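Local coordinates for protein Baccell_00875 (Bacteroides cellulosilyticus DSM 14838, PDB 5NO8) that is a polysaccharide lyase that probably removes the L-rhamnose cap from glucuronic acid on complex arabinogalactan chains, at residues K46-S51 with F184-G189; Y76-K81 with T85-W90; S375-D380 with V387-G392; Q554-T559 with A626-D631. All coordinates share one frame; numbering follows the deposited sequence.

Contact 1 (K46-S51 with F184-G189); sequences KGDNRS and FTPHLG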
loop_
_atom_site.group_PDB
_atom_site.type_symbol
_atom_site.label_atom_id
_atom_site.label_comp_id
_atom_site.label_asym_id
_atom_site.label_seq_id
_atom_site.Cartn_x
_atom_site.Cartn_y
_atom_site.Cartn_z
ATOM N N LYS A 46 -22.042 3.659 18.851
ATOM C CA LYS A 46 -22.618 3.350 20.165
ATOM C C LYS A 46 -22.467 1.862 20.434
ATOM O O LYS A 46 -22.853 1.036 19.608
ATOM C CB LYS A 46 -24.083 3.731 20.210
ATOM C CG LYS A 46 -24.660 3.719 21.616
ATOM C CD LYS A 46 -26.155 3.512 21.549
ATOM C CE LYS A 46 -26.765 3.444 22.935
ATOM N NZ LYS A 46 -28.247 3.547 22.785
ATOM N N GLY A 47 -21.872 1.527 21.574
ATOM C CA GLY A 47 -21.645 0.124 21.923
ATOM C C GLY A 47 -20.265 -0.393 21.591
ATOM O O GLY A 47 -19.952 -1.540 21.893
ATOM N N ASP A 48 -19.431 0.438 20.958
ATOM C CA ASP A 48 -18.020 0.145 20.839
ATOM C C ASP A 48 -17.414 0.349 22.219
ATOM O O ASP A 48 -17.315 1.495 22.674
ATOM C CB ASP A 48 -17.356 1.100 19.837
ATOM C CG ASP A 48 -15.870 0.844 19.665
ATOM O OD1 ASP A 48 -15.343 -0.132 20.248
ATOM O OD2 ASP A 48 -15.216 1.660 18.964
ATOM N N ASN A 49 -17.003 -0.742 22.870
ATOM C CA ASN A 49 -16.372 -0.657 24.214
ATOM C C ASN A 49 -15.050 0.105 24.231
ATOM O O ASN A 49 -14.637 0.588 25.292
ATOM C CB ASN A 49 -16.114 -2.068 24.786
ATOM C CG ASN A 49 -17.391 -2.821 25.080
ATOM O OD1 ASN A 49 -18.440 -2.227 25.321
ATOM N ND2 ASN A 49 -17.304 -4.133 25.080
ATOM N N ARG A 50 -14.377 0.203 23.077
ATOM C CA ARG A 50 -13.169 0.987 22.967
ATOM C C ARG A 50 -13.419 2.477 22.708
ATOM O O ARG A 50 -12.482 3.260 22.788
ATOM C CB ARG A 50 -12.254 0.392 21.898
ATOM C CG ARG A 50 -11.863 -1.060 22.177
ATOM C CD ARG A 50 -11.131 -1.697 21.010
ATOM N NE ARG A 50 -10.508 -2.968 21.413
ATOM C CZ ARG A 50 -11.147 -4.137 21.528
ATOM N NH1 ARG A 50 -12.444 -4.240 21.278
ATOM N NH2 ARG A 50 -10.467 -5.229 21.909
ATOM N N SER A 51 -14.657 2.851 22.373
ATOM C CA SER A 51 -15.081 4.246 22.203
ATOM C C SER A 51 -14.206 5.009 21.191
ATOM O O SER A 51 -13.846 6.163 21.389
ATOM C CB SER A 51 -15.099 4.971 23.560
ATOM O OG SER A 51 -16.041 4.358 24.425
ATOM N N PHE A 184 -10.651 -5.541 15.604
ATOM C CA PHE A 184 -11.786 -5.713 16.509
ATOM C C PHE A 184 -12.983 -4.945 15.940
ATOM O O PHE A 184 -12.842 -3.794 15.552
ATOM C CB PHE A 184 -11.486 -5.174 17.907
ATOM C CG PHE A 184 -10.214 -5.696 18.505
ATOM C CD1 PHE A 184 -10.114 -7.024 18.892
ATOM C CD2 PHE A 184 -9.112 -4.852 18.684
ATOM C CE1 PHE A 184 -8.933 -7.513 19.448
ATOM C CE2 PHE A 184 -7.935 -5.336 19.236
ATOM C CZ PHE A 184 -7.845 -6.665 19.620
ATOM N N THR A 185 -14.132 -5.597 15.920
ATOM C CA THR A 185 -15.391 -4.990 15.507
ATOM C C THR A 185 -15.872 -4.041 16.614
ATOM O O THR A 185 -15.430 -4.167 17.758
ATOM C CB THR A 185 -16.457 -6.062 15.264
ATOM O OG1 THR A 185 -16.640 -6.841 16.451
ATOM C CG2 THR A 185 -16.042 -7.004 14.129
ATOM N N PRO A 186 -16.723 -3.060 16.297
ATOM C CA PRO A 186 -17.176 -2.749 14.942
ATOM C C PRO A 186 -16.155 -1.996 14.093
ATOM O O PRO A 186 -15.265 -1.314 14.599
ATOM C CB PRO A 186 -18.366 -1.831 15.193
ATOM C CG PRO A 186 -17.982 -1.101 16.434
ATOM C CD PRO A 186 -17.278 -2.118 17.282
ATOM N N HIS A 187 -16.340 -2.137 12.788
ATOM C CA HIS A 187 -15.653 -1.340 11.799
ATOM C C HIS A 187 -16.641 -0.336 11.200
ATOM O O HIS A 187 -17.818 -0.332 11.542
ATOM C CB HIS A 187 -15.117 -2.273 10.747
ATOM C CG HIS A 187 -14.228 -3.330 11.308
ATOM N ND1 HIS A 187 -13.008 -3.046 11.868
ATOM C CD2 HIS A 187 -14.386 -4.677 11.400
ATOM C CE1 HIS A 187 -12.443 -4.175 12.277
ATOM N NE2 HIS A 187 -13.265 -5.177 12.015
ATOM N N LEU A 188 -16.145 0.512 10.308
ATOM C CA LEU A 188 -16.962 1.541 9.709
ATOM C C LEU A 188 -16.895 1.484 8.188
ATOM O O LEU A 188 -15.843 1.237 7.624
ATOM C CB LEU A 188 -16.464 2.896 10.175
ATOM C CG LEU A 188 -17.394 4.098 10.029
ATOM C CD1 LEU A 188 -18.448 4.067 11.108
ATOM C CD2 LEU A 188 -16.623 5.401 10.134
ATOM N N GLY A 189 -18.020 1.793 7.570
ATOM C CA GLY A 189 -18.138 1.868 6.131
ATOM C C GLY A 189 -18.758 3.177 5.703
ATOM O O GLY A 189 -19.546 3.778 6.448
HETATM O O HOH W 1 -14.330 -2.614 19.847
#

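Contact 2 (Y76-K81 with T85-W90); sequences YFTVVK and TVKREW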
loop_
_atom_site.group_PDB
_atom_site.type_symbol
_atom_site.label_atom_id
_atom_site.label_comp_id
_atom_site.label_asym_id
_atom_site.label_seq_id
_atom_site.Cartn_x
_atom_site.Cartn_y
_atom_site.Cartn_z
ATOM N N TYR A 76 -13.909 22.161 -0.437
ATOM C CA TYR A 76 -13.409 23.195 -1.320
ATOM C C TYR A 76 -13.734 22.919 -2.773
ATOM O O TYR A 76 -14.111 21.818 -3.146
ATOM C CB TYR A 76 -11.878 23.355 -1.133
ATOM C CG TYR A 76 -11.103 22.066 -1.321
ATOM C CD1 TYR A 76 -10.732 21.638 -2.582
ATOM C CD2 TYR A 76 -10.747 21.270 -0.227
ATOM C CE1 TYR A 76 -10.026 20.458 -2.745
ATOM C CE2 TYR A 76 -10.058 20.067 -0.382
ATOM C CZ TYR A 76 -9.684 19.682 -1.653
ATOM O OH TYR A 76 -9.000 18.516 -1.824
ATOM N N PHE A 77 -13.600 23.953 -3.593
ATOM C CA PHE A 77 -13.783 23.828 -5.026
ATOM C C PHE A 77 -13.147 25.031 -5.673
ATOM O O PHE A 77 -12.955 26.083 -5.035
ATOM C CB PHE A 77 -15.270 23.731 -5.408
ATOM C CG PHE A 77 -16.089 24.900 -4.934
ATOM C CD1 PHE A 77 -16.092 26.084 -5.642
ATOM C CD2 PHE A 77 -16.817 24.831 -3.760
ATOM C CE1 PHE A 77 -16.831 27.183 -5.207
ATOM C CE2 PHE A 77 -17.556 25.929 -3.332
ATOM C CZ PHE A 77 -17.554 27.096 -4.051
ATOM N N THR A 78 -12.804 24.871 -6.935
ATOM C CA THR A 78 -12.340 25.972 -7.748
ATOM C C THR A 78 -13.434 26.332 -8.717
ATOM O O THR A 78 -13.804 25.514 -9.555
ATOM C CB THR A 78 -11.042 25.597 -8.465
ATOM O OG1 THR A 78 -10.037 25.320 -7.484
ATOM C CG2 THR A 78 -10.576 26.719 -9.388
ATOM N N VAL A 79 -13.906 27.570 -8.667
ATOM C CA VAL A 79 -14.995 28.011 -9.508
ATOM C C VAL A 79 -14.434 28.857 -10.647
ATOM O O VAL A 79 -13.605 29.751 -10.451
ATOM C CB VAL A 79 -16.147 28.690 -8.736
ATOM C CG1 VAL A 79 -15.691 29.839 -7.914
ATOM C CG2 VAL A 79 -17.249 29.133 -9.688
ATOM N N VAL A 80 -14.881 28.525 -11.837
ATOM C CA VAL A 80 -14.420 29.169 -13.047
ATOM C C VAL A 80 -15.588 29.714 -13.845
ATOM O O VAL A 80 -16.544 28.991 -14.155
ATOM C CB VAL A 80 -13.650 28.162 -13.919
ATOM C CG1 VAL A 80 -13.264 28.803 -15.248
ATOM C CG2 VAL A 80 -12.410 27.675 -13.190
ATOM N N LYS A 81 -15.507 31.004 -14.187
ATOM C CA LYS A 81 -16.481 31.701 -15.011
ATOM C C LYS A 81 -15.662 32.502 -15.982
ATOM O O LYS A 81 -15.097 33.536 -15.612
ATOM C CB LYS A 81 -17.336 32.671 -14.185
ATOM C CG LYS A 81 -18.341 32.038 -13.263
ATOM C CD LYS A 81 -19.373 33.060 -12.766
ATOM C CE LYS A 81 -18.752 34.206 -12.003
ATOM N NZ LYS A 81 -19.754 34.908 -11.138
ATOM N N THR A 85 -11.074 32.706 -12.198
ATOM C CA THR A 85 -10.898 31.502 -11.445
ATOM C C THR A 85 -10.700 31.876 -9.973
ATOM O O THR A 85 -9.825 32.700 -9.655
ATOM C CB THR A 85 -9.661 30.738 -11.960
ATOM O OG1 THR A 85 -9.914 30.252 -13.276
ATOM C CG2 THR A 85 -9.273 29.592 -11.066
ATOM N N VAL A 86 -11.450 31.232 -9.082
ATOM C CA VAL A 86 -11.325 31.477 -7.649
ATOM C C VAL A 86 -11.505 30.168 -6.891
ATOM O O VAL A 86 -12.500 29.504 -7.080
ATOM C CB VAL A 86 -12.386 32.461 -7.134
ATOM C CG1 VAL A 86 -12.178 32.711 -5.637
ATOM C CG2 VAL A 86 -12.320 33.774 -7.910
ATOM N N LYS A 87 -10.569 29.823 -6.015
ATOM C CA LYS A 87 -10.753 28.706 -5.111
ATOM C C LYS A 87 -11.489 29.175 -3.855
ATOM O O LYS A 87 -11.110 30.220 -3.253
ATOM C CB LYS A 87 -9.435 28.041 -4.715
ATOM C CG LYS A 87 -9.654 26.918 -3.710
ATOM C CD LYS A 87 -8.423 26.060 -3.491
ATOM C CE LYS A 87 -8.681 25.045 -2.395
ATOM N NZ LYS A 87 -7.502 24.204 -2.123
ATOM N N ARG A 88 -12.519 28.422 -3.482
ATOM C CA ARG A 88 -13.285 28.664 -2.257
ATOM C C ARG A 88 -13.202 27.454 -1.346
ATOM O O ARG A 88 -13.160 26.310 -1.812
ATOM C CB ARG A 88 -14.747 28.929 -2.583
ATOM C CG ARG A 88 -15.008 29.965 -3.658
ATOM C CD ARG A 88 -14.620 31.355 -3.237
ATOM N NE ARG A 88 -15.344 31.813 -2.036
ATOM C CZ ARG A 88 -16.144 32.882 -1.941
ATOM N NH1 ARG A 88 -16.692 33.158 -0.758
ATOM N NH2 ARG A 88 -16.391 33.686 -2.976
ATOM N N GLU A 89 -13.177 27.696 -0.044
ATOM C CA GLU A 89 -13.189 26.627 0.960
ATOM C C GLU A 89 -14.394 26.957 1.824
ATOM O O GLU A 89 -14.508 28.110 2.275
ATOM C CB GLU A 89 -11.911 26.634 1.805
ATOM C CG GLU A 89 -10.636 26.412 1.015
ATOM C CD GLU A 89 -9.383 26.667 1.835
ATOM O OE1 GLU A 89 -9.056 27.855 2.089
ATOM O OE2 GLU A 89 -8.722 25.682 2.226
ATOM N N TRP A 90 -15.322 26.020 1.998
ATOM C CA TRP A 90 -16.454 26.289 2.892
ATOM C C TRP A 90 -16.059 25.920 4.297
ATOM O O TRP A 90 -15.439 24.874 4.539
ATOM C CB TRP A 90 -17.774 25.653 2.419
ATOM C CG TRP A 90 -17.941 24.164 2.409
ATOM C CD1 TRP A 90 -18.482 23.386 3.408
ATOM C CD2 TRP A 90 -17.693 23.284 1.311
ATOM N NE1 TRP A 90 -18.546 22.085 3.007
ATOM C CE2 TRP A 90 -18.077 21.987 1.721
ATOM C CE3 TRP A 90 -17.193 23.465 0.014
ATOM C CZ2 TRP A 90 -17.944 20.868 0.884
ATOM C CZ3 TRP A 90 -17.068 22.343 -0.815
ATOM C CH2 TRP A 90 -17.434 21.077 -0.368
#

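Contact 3 (S375-D380 with V387-G392); sequences SIYLND and VDRDEG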
loop_
_atom_site.group_PDB
_atom_site.type_symbol
_atom_site.label_atom_id
_atom_site.label_comp_id
_atom_site.label_asym_id
_atom_site.label_seq_id
_atom_site.Cartn_x
_atom_site.Cartn_y
_atom_site.Cartn_z
ATOM N N SER A 375 21.012 7.371 -15.914
ATOM C CA SER A 375 22.315 7.283 -15.260
ATOM C C SER A 375 22.184 6.787 -13.844
ATOM O O SER A 375 21.167 7.044 -13.184
ATOM C CB SER A 375 23.015 8.653 -15.259
ATOM O OG SER A 375 22.193 9.628 -14.654
ATOM N N ILE A 376 23.204 6.080 -13.375
ATOM C CA ILE A 376 23.319 5.725 -11.965
ATOM C C ILE A 376 23.326 7.014 -11.125
ATOM O O ILE A 376 23.949 8.014 -11.513
ATOM C CB ILE A 376 24.582 4.879 -11.688
ATOM C CG1 ILE A 376 24.368 3.444 -12.179
ATOM C CG2 ILE A 376 24.878 4.777 -10.192
ATOM C CD1 ILE A 376 25.621 2.612 -12.270
ATOM N N TYR A 377 22.577 6.998 -10.016
ATOM C CA TYR A 377 22.578 8.098 -9.056
ATOM C C TYR A 377 23.707 7.901 -8.051
ATOM O O TYR A 377 23.720 6.937 -7.280
ATOM C CB TYR A 377 21.243 8.214 -8.321
ATOM C CG TYR A 377 21.221 9.398 -7.366
ATOM C CD1 TYR A 377 21.299 10.704 -7.845
ATOM C CD2 TYR A 377 21.143 9.203 -5.984
ATOM C CE1 TYR A 377 21.307 11.795 -6.966
ATOM C CE2 TYR A 377 21.140 10.282 -5.098
ATOM C CZ TYR A 377 21.210 11.577 -5.595
ATOM O OH TYR A 377 21.216 12.647 -4.713
ATOM N N LEU A 378 24.646 8.848 -8.053
ATOM C CA LEU A 378 25.888 8.720 -7.292
ATOM C C LEU A 378 25.823 9.252 -5.853
ATOM O O LEU A 378 26.803 9.123 -5.100
ATOM C CB LEU A 378 27.017 9.426 -8.051
ATOM C CG LEU A 378 27.306 8.909 -9.460
ATOM C CD1 LEU A 378 28.377 9.782 -10.124
ATOM C CD2 LEU A 378 27.728 7.453 -9.400
ATOM N N ASN A 379 24.681 9.828 -5.464
ATOM C CA ASN A 379 24.461 10.293 -4.086
ATOM C C ASN A 379 25.471 11.373 -3.711
ATOM O O ASN A 379 26.054 11.369 -2.622
ATOM C CB ASN A 379 24.514 9.124 -3.108
ATOM C CG ASN A 379 23.695 9.371 -1.865
ATOM O OD1 ASN A 379 22.813 10.235 -1.837
ATOM N ND2 ASN A 379 23.964 8.601 -0.842
ATOM N N ASP A 380 25.638 12.286 -4.659
ATOM C CA ASP A 380 26.650 13.331 -4.650
ATOM C C ASP A 380 25.985 14.710 -4.790
ATOM O O ASP A 380 26.664 15.694 -5.071
ATOM C CB ASP A 380 27.639 13.083 -5.813
ATOM C CG ASP A 380 26.953 13.062 -7.202
ATOM O OD1 ASP A 380 25.719 12.796 -7.295
ATOM O OD2 ASP A 380 27.650 13.295 -8.212
ATOM N N VAL A 387 21.274 8.593 3.078
ATOM C CA VAL A 387 21.500 7.188 3.450
ATOM C C VAL A 387 20.514 6.236 2.725
ATOM O O VAL A 387 20.852 5.087 2.432
ATOM C CB VAL A 387 21.483 6.996 4.991
ATOM C CG1 VAL A 387 20.080 7.170 5.573
ATOM C CG2 VAL A 387 22.065 5.645 5.385
ATOM N N ASP A 388 19.323 6.730 2.400
ATOM C CA ASP A 388 18.332 5.915 1.698
ATOM C C ASP A 388 18.517 5.873 0.172
ATOM O O ASP A 388 17.720 5.229 -0.522
ATOM C CB ASP A 388 16.910 6.331 2.086
ATOM C CG ASP A 388 16.547 5.937 3.524
ATOM O OD1 ASP A 388 16.855 4.800 3.948
ATOM O OD2 ASP A 388 15.958 6.784 4.239
ATOM N N ARG A 389 19.562 6.522 -0.343
ATOM C CA ARG A 389 19.905 6.473 -1.761
ATOM C C ARG A 389 21.355 5.998 -1.937
ATOM O O ARG A 389 21.988 6.272 -2.967
ATOM C CB ARG A 389 19.690 7.851 -2.396
ATOM C CG ARG A 389 18.237 8.331 -2.339
ATOM C CD ARG A 389 18.097 9.853 -2.388
ATOM N NE ARG A 389 16.677 10.212 -2.378
ATOM C CZ ARG A 389 15.889 10.224 -1.302
ATOM N NH1 ARG A 389 16.379 9.935 -0.084
ATOM N NH2 ARG A 389 14.587 10.533 -1.433
ATOM N N ASP A 390 21.854 5.252 -0.949
ATOM C CA ASP A 390 23.245 4.843 -0.952
ATOM C C ASP A 390 23.400 3.458 -1.583
ATOM O O ASP A 390 22.439 2.901 -2.121
ATOM C CB ASP A 390 23.874 5.009 0.468
ATOM C CG ASP A 390 23.484 3.927 1.478
ATOM O OD1 ASP A 390 22.781 2.919 1.199
ATOM O OD2 ASP A 390 23.898 4.115 2.651
ATOM N N GLU A 391 24.614 2.928 -1.520
ATOM C CA GLU A 391 25.037 1.755 -2.281
ATOM C C GLU A 391 24.841 0.411 -1.565
ATOM O O GLU A 391 25.278 -0.636 -2.069
ATOM C CB GLU A 391 26.515 1.957 -2.714
ATOM C CG GLU A 391 27.517 2.073 -1.568
ATOM C CD GLU A 391 27.815 3.502 -1.124
ATOM O OE1 GLU A 391 26.905 4.382 -1.157
ATOM O OE2 GLU A 391 28.982 3.742 -0.703
ATOM N N GLY A 392 24.182 0.416 -0.401
ATOM C CA GLY A 392 23.925 -0.802 0.359
ATOM C C GLY A 392 22.485 -0.851 0.830
ATOM O O GLY A 392 21.572 -0.383 0.121
HETATM O O HOH W 2 23.995 5.853 -4.760
HETATM O O HOH W 3 26.448 6.987 -0.635
#

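Contact 4 (Q554-T559 with A626-D631); sequences QLYLET and ALCTGD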
loop_
_atom_site.group_PDB
_atom_site.type_symbol
_atom_site.label_atom_id
_atom_site.label_comp_id
_atom_site.label_asym_id
_atom_site.label_seq_id
_atom_site.Cartn_x
_atom_site.Cartn_y
_atom_site.Cartn_z
ATOM N N GLN A 554 8.015 -19.387 9.064
ATOM C CA GLN A 554 9.247 -20.107 8.726
ATOM C C GLN A 554 9.769 -20.901 9.929
ATOM O O GLN A 554 10.208 -22.048 9.778
ATOM C CB GLN A 554 10.334 -19.173 8.254
ATOM C CG GLN A 554 10.099 -18.538 6.896
ATOM C CD GLN A 554 11.190 -17.567 6.564
ATOM O OE1 GLN A 554 11.035 -16.350 6.740
ATOM N NE2 GLN A 554 12.319 -18.077 6.139
ATOM N N LEU A 555 9.732 -20.298 11.114
ATOM C CA LEU A 555 10.185 -21.008 12.320
ATOM C C LEU A 555 9.302 -22.226 12.583
ATOM O O LEU A 555 9.816 -23.294 12.916
ATOM C CB LEU A 555 10.233 -20.074 13.529
ATOM C CG LEU A 555 10.902 -20.639 14.798
ATOM C CD1 LEU A 555 12.314 -21.110 14.472
ATOM C CD2 LEU A 555 10.968 -19.580 15.900
ATOM N N TYR A 556 7.997 -22.110 12.359
ATOM C CA TYR A 556 7.126 -23.269 12.428
ATOM C C TYR A 556 7.522 -24.355 11.416
ATOM O O TYR A 556 7.548 -25.544 11.756
ATOM C CB TYR A 556 5.654 -22.907 12.221
ATOM C CG TYR A 556 4.780 -24.127 12.165
ATOM C CD1 TYR A 556 4.481 -24.840 13.331
ATOM C CD2 TYR A 556 4.303 -24.622 10.951
ATOM C CE1 TYR A 556 3.697 -25.974 13.289
ATOM C CE2 TYR A 556 3.538 -25.775 10.907
ATOM C CZ TYR A 556 3.245 -26.437 12.083
ATOM O OH TYR A 556 2.466 -27.552 12.046
ATOM N N LEU A 557 7.777 -23.952 10.168
ATOM C CA LEU A 557 8.087 -24.926 9.131
ATOM C C LEU A 557 9.407 -25.651 9.411
ATOM O O LEU A 557 9.567 -26.792 8.998
ATOM C CB LEU A 557 8.104 -24.274 7.743
ATOM C CG LEU A 557 6.720 -23.811 7.236
ATOM C CD1 LEU A 557 6.836 -22.862 6.037
ATOM C CD2 LEU A 557 5.830 -24.987 6.882
ATOM N N GLU A 558 10.323 -24.998 10.122
ATOM C CA GLU A 558 11.590 -25.614 10.518
ATOM C C GLU A 558 11.533 -26.440 11.813
ATOM O O GLU A 558 12.306 -27.384 11.962
ATOM C CB GLU A 558 12.677 -24.535 10.655
ATOM C CG GLU A 558 13.008 -23.817 9.347
ATOM C CD GLU A 558 13.589 -24.744 8.291
ATOM O OE1 GLU A 558 14.554 -25.479 8.602
ATOM O OE2 GLU A 558 13.069 -24.745 7.157
ATOM N N THR A 559 10.662 -26.090 12.756
ATOM C CA THR A 559 10.616 -26.778 14.065
ATOM C C THR A 559 9.366 -27.618 14.329
ATOM O O THR A 559 9.401 -28.501 15.168
ATOM C CB THR A 559 10.675 -25.762 15.227
ATOM O OG1 THR A 559 9.513 -24.919 15.169
ATOM C CG2 THR A 559 11.922 -24.924 15.171
ATOM N N ALA A 626 0.082 -20.843 3.697
ATOM C CA ALA A 626 -0.454 -21.959 2.926
ATOM C C ALA A 626 0.383 -23.243 3.110
ATOM O O ALA A 626 -0.189 -24.336 3.166
ATOM C CB ALA A 626 -0.577 -21.614 1.452
ATOM N N LEU A 627 1.701 -23.103 3.195
ATOM C CA LEU A 627 2.578 -24.248 3.497
ATOM C C LEU A 627 2.332 -24.814 4.903
ATOM O O LEU A 627 2.396 -26.021 5.109
ATOM C CB LEU A 627 4.045 -23.850 3.362
ATOM C CG LEU A 627 4.560 -23.533 1.952
ATOM C CD1 LEU A 627 6.004 -23.098 1.986
ATOM C CD2 LEU A 627 4.390 -24.739 1.045
ATOM N N CYS A 628 2.068 -23.923 5.856
ATOM C CA CYS A 628 1.829 -24.279 7.257
ATOM C C CYS A 628 0.504 -25.006 7.489
ATOM O O CYS A 628 0.445 -25.959 8.265
ATOM C CB CYS A 628 1.893 -23.015 8.144
ATOM S SG CYS A 628 3.511 -22.254 8.393
ATOM N N THR A 629 -0.557 -24.563 6.812
ATOM C CA THR A 629 -1.920 -25.016 7.066
ATOM C C THR A 629 -2.487 -25.894 5.968
ATOM O O THR A 629 -3.536 -26.513 6.166
ATOM C CB THR A 629 -2.857 -23.802 7.164
ATOM O OG1 THR A 629 -2.850 -23.103 5.908
ATOM C CG2 THR A 629 -2.432 -22.866 8.278
ATOM N N GLY A 630 -1.859 -25.895 4.788
ATOM C CA GLY A 630 -2.439 -26.515 3.604
ATOM C C GLY A 630 -3.628 -25.769 2.999
ATOM O O GLY A 630 -4.301 -26.301 2.129
ATOM N N ASP A 631 -3.878 -24.528 3.441
ATOM C CA ASP A 631 -4.984 -23.725 2.921
ATOM C C ASP A 631 -4.535 -23.066 1.609
ATOM O O ASP A 631 -3.899 -22.011 1.608
ATOM C CB ASP A 631 -5.415 -22.673 3.942
ATOM C CG ASP A 631 -6.671 -21.904 3.508
ATOM O OD1 ASP A 631 -7.051 -21.985 2.317
ATOM O OD2 ASP A 631 -7.264 -21.202 4.355
#

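Contact 1 (K46-S51 with F184-G189)
Arg50 lays its guanidinium flat on the ring of Phe184. The planes are only 8° apart, with centres separated by 3.8 Å, which meets the criteria of a stack. Arg50 CZ also stands over the face of the Phe184 ring, 26° off its normal, so the pair counts as a cation-pi contact too. The overlap is offset: Arg50 NH2 sits over the middle of the ring, while Phe184 CG lies against the rim of the guanidinium, 3.4 Å from Arg50 NH2. Arg50 reaches this place with CG anti to its carbonyl carbon and the chain extended from CG to NE; the last torsion, chi4 80°, then turns the flat group onto the ring. Its rotation is fixed by NE bonding to Asn160 and by an in-plane water at Arg50 NH1. That water also donates to Asp48 OD1 and, at 2.8 Å, to Thr185 O, so one molecule ties both segments together. Beside it, Asp48 CB and CG pack on Pro186 CG and CD, with Asp48 CG to Pro186 CD 4.1 Å, next to the cis peptide bond that precedes the proline. Asp48 OD2 forms a salt bridge with Arg180. Asp48 OD1 also accepts from Arg50 N at 3.0 Å, met from above the carboxylate plane: an Asx turn within the type I beta turn Asp48 to Ser51, which packs against the lead-in to strand 187-194 of an antiparallel sheet.

Contact 2 (Y76-K81 with T85-W90)
A beta hairpin, strands 75-81 and 84-90, is built here at one end of a mixed sheet, its Phe77 and Val79 paired with Arg88 and Val86; the next strand, 137-145, pairs with the far side of strand 75-81. The short segments run antiparallel at 155°, their axes 4.6 Å apart. Two hydrogen-bonded pairs hold the register: in one, Arg88 N donates to Phe77 O at 2.8 Å, and in the other Val79 N donates to Val86 O at 2.9 Å; each pair has its return bond.

On the face bearing Tyr76, Thr78 and Val80, the extended chain of Lys87 runs diagonally to place NZ over the Tyr76 ring, 4.5 Å from its centroid and 23° off the normal, a cation-pi contact offset toward the rim. The ring's hydroxyl bonds to Glu201 and Trp203. Nearer the turn, Thr78 CG2 meets Thr85 CG2 at 3.6 Å.

On the other face, Phe77 has CG between its backbone N and carbonyl carbon (chi1 57°), which brings the ring alongside Arg88, the two side chains pointing the same way. Arg88 CB makes a CH-pi contact 4.1 Å from the centroid of the Phe77 ring, while the guanidinium at the end of its bent chain pairs with Glu107. The indole of Trp90 comes to the edge of the same ring, near its plane, with Trp90 CZ3 3.9 Å from Phe77 CD2.

Contact 3 (S375-D380 with V387-G392)
Van der Waals contacts of Tyr377 and Asn379 with Arg389 make up most of the direct part of this junction. The Tyr377 ring turns an edge to Arg389, with Tyr377 CE2 3.9 Å from Arg389 CB, near the ring plane; CG anti to the backbone N (chi1 -177°) carries the ring across toward the opposing loop. The Arg389 chain extends past it, leaving ring and guanidinium planes 80° apart, so the two do not stack. Asn379 crosses Arg389 at about a right angle: Asn379 CG lies 3.7 Å from Arg389 O, and Asn379 ND2 lies 3.8 Å from Asp390 CB.

Polar links between the segments run through water. One molecule donates to Tyr377 O at 2.8 Å and to Arg389 O at 2.7 Å, bridging two carbonyls. A second accepts from Asn379 ND2 and donates to Glu391 OE1 at 2.7 Å.

Within segment 387-392, Asp390 OD1 accepts from Gly392 N at 3.3 Å, closing an Asx turn.

Direct bonds to the intervening residues, Asn379 ND2 to Pro386 O and Tyr377 OH to Asn383, help close the loop after strand 375-376. The two segments themselves are coupled by carbon contacts and water, while bonds from Arg389 to the carbonyls of Gly601 and His598, and from Asp390 to Arg395 and Ser438, probably contribute to fixing the side chains.

Contact 4 (Q554-T559 with A626-D631)
Tyr556 and Leu557 of helix 542-559 meet Leu627 and Cys628 of helix 615-629 in a helix-helix contact near the C-terminal ends of both, a small surface junction burying 206 Å². The nearest CA pair is the CA of Leu557 and the CA of Cys628, 6.6 Å apart.

The apolar contacts centre on Cys628, whose sulfur fits between two side chains of helix 542-559. Cys628 SG lies 3.7 Å from Leu557 CG, and Leu557 CD1 continues along the other helix to Leu627 CB at 4.0 Å; the two leucines cross at about a right angle. Leu557 also touches Arg497 and Tyr624, and Leu565 of helix 562-576 packs on both Tyr556 and Cys628, so a third helix adjoins the junction.

No polar bond links the two segments; those near the contact mostly tie up the helix ends. Thr559 OG1 donates to Leu555 O at 2.8 Å from above the carbonyl plane; the same oxygen also accepts from Thr559 N, so the last turn is held twice. In the partner, Thr629 OG1 accepts from Asp631 N at 3.0 Å, an ST turn. Gly630 leaves the helix there with positive phi, and Asp631 begins the next helix as its N-cap.

The sulfur-aromatic contact completes the set. Tyr556 has CG anti to its backbone N (chi1 175°), bringing the ring beside the sulfur, which approaches it obliquely; the nearest atoms are Cys628 SG and Tyr556 CD2, 3.6 Å apart.

In the fold
The four contacts share no secondary-structure element. Contacts 1 and 2 belong to the beta-rich N-terminal part, and along the chain contact 2 falls between the two segments of contact 1; their nearest atoms are still about 18 Å apart. Contacts 3 and 4 follow in the largely helical C-terminal part. None is fully buried: the first three are partly buried, and contact 4 lies at the surface. Only contact 2 has backbone hydrogen bonds between its segments, as sheet pairing requires. Contacts 1 and 3 join loops through water, with a cation-pi stack added in contact 1, whereas contact 4 meets by apolar and sulfur contacts alone. Contacts 2 and 4 have centres about 57 Å apart, on opposite sides of the chain's centre.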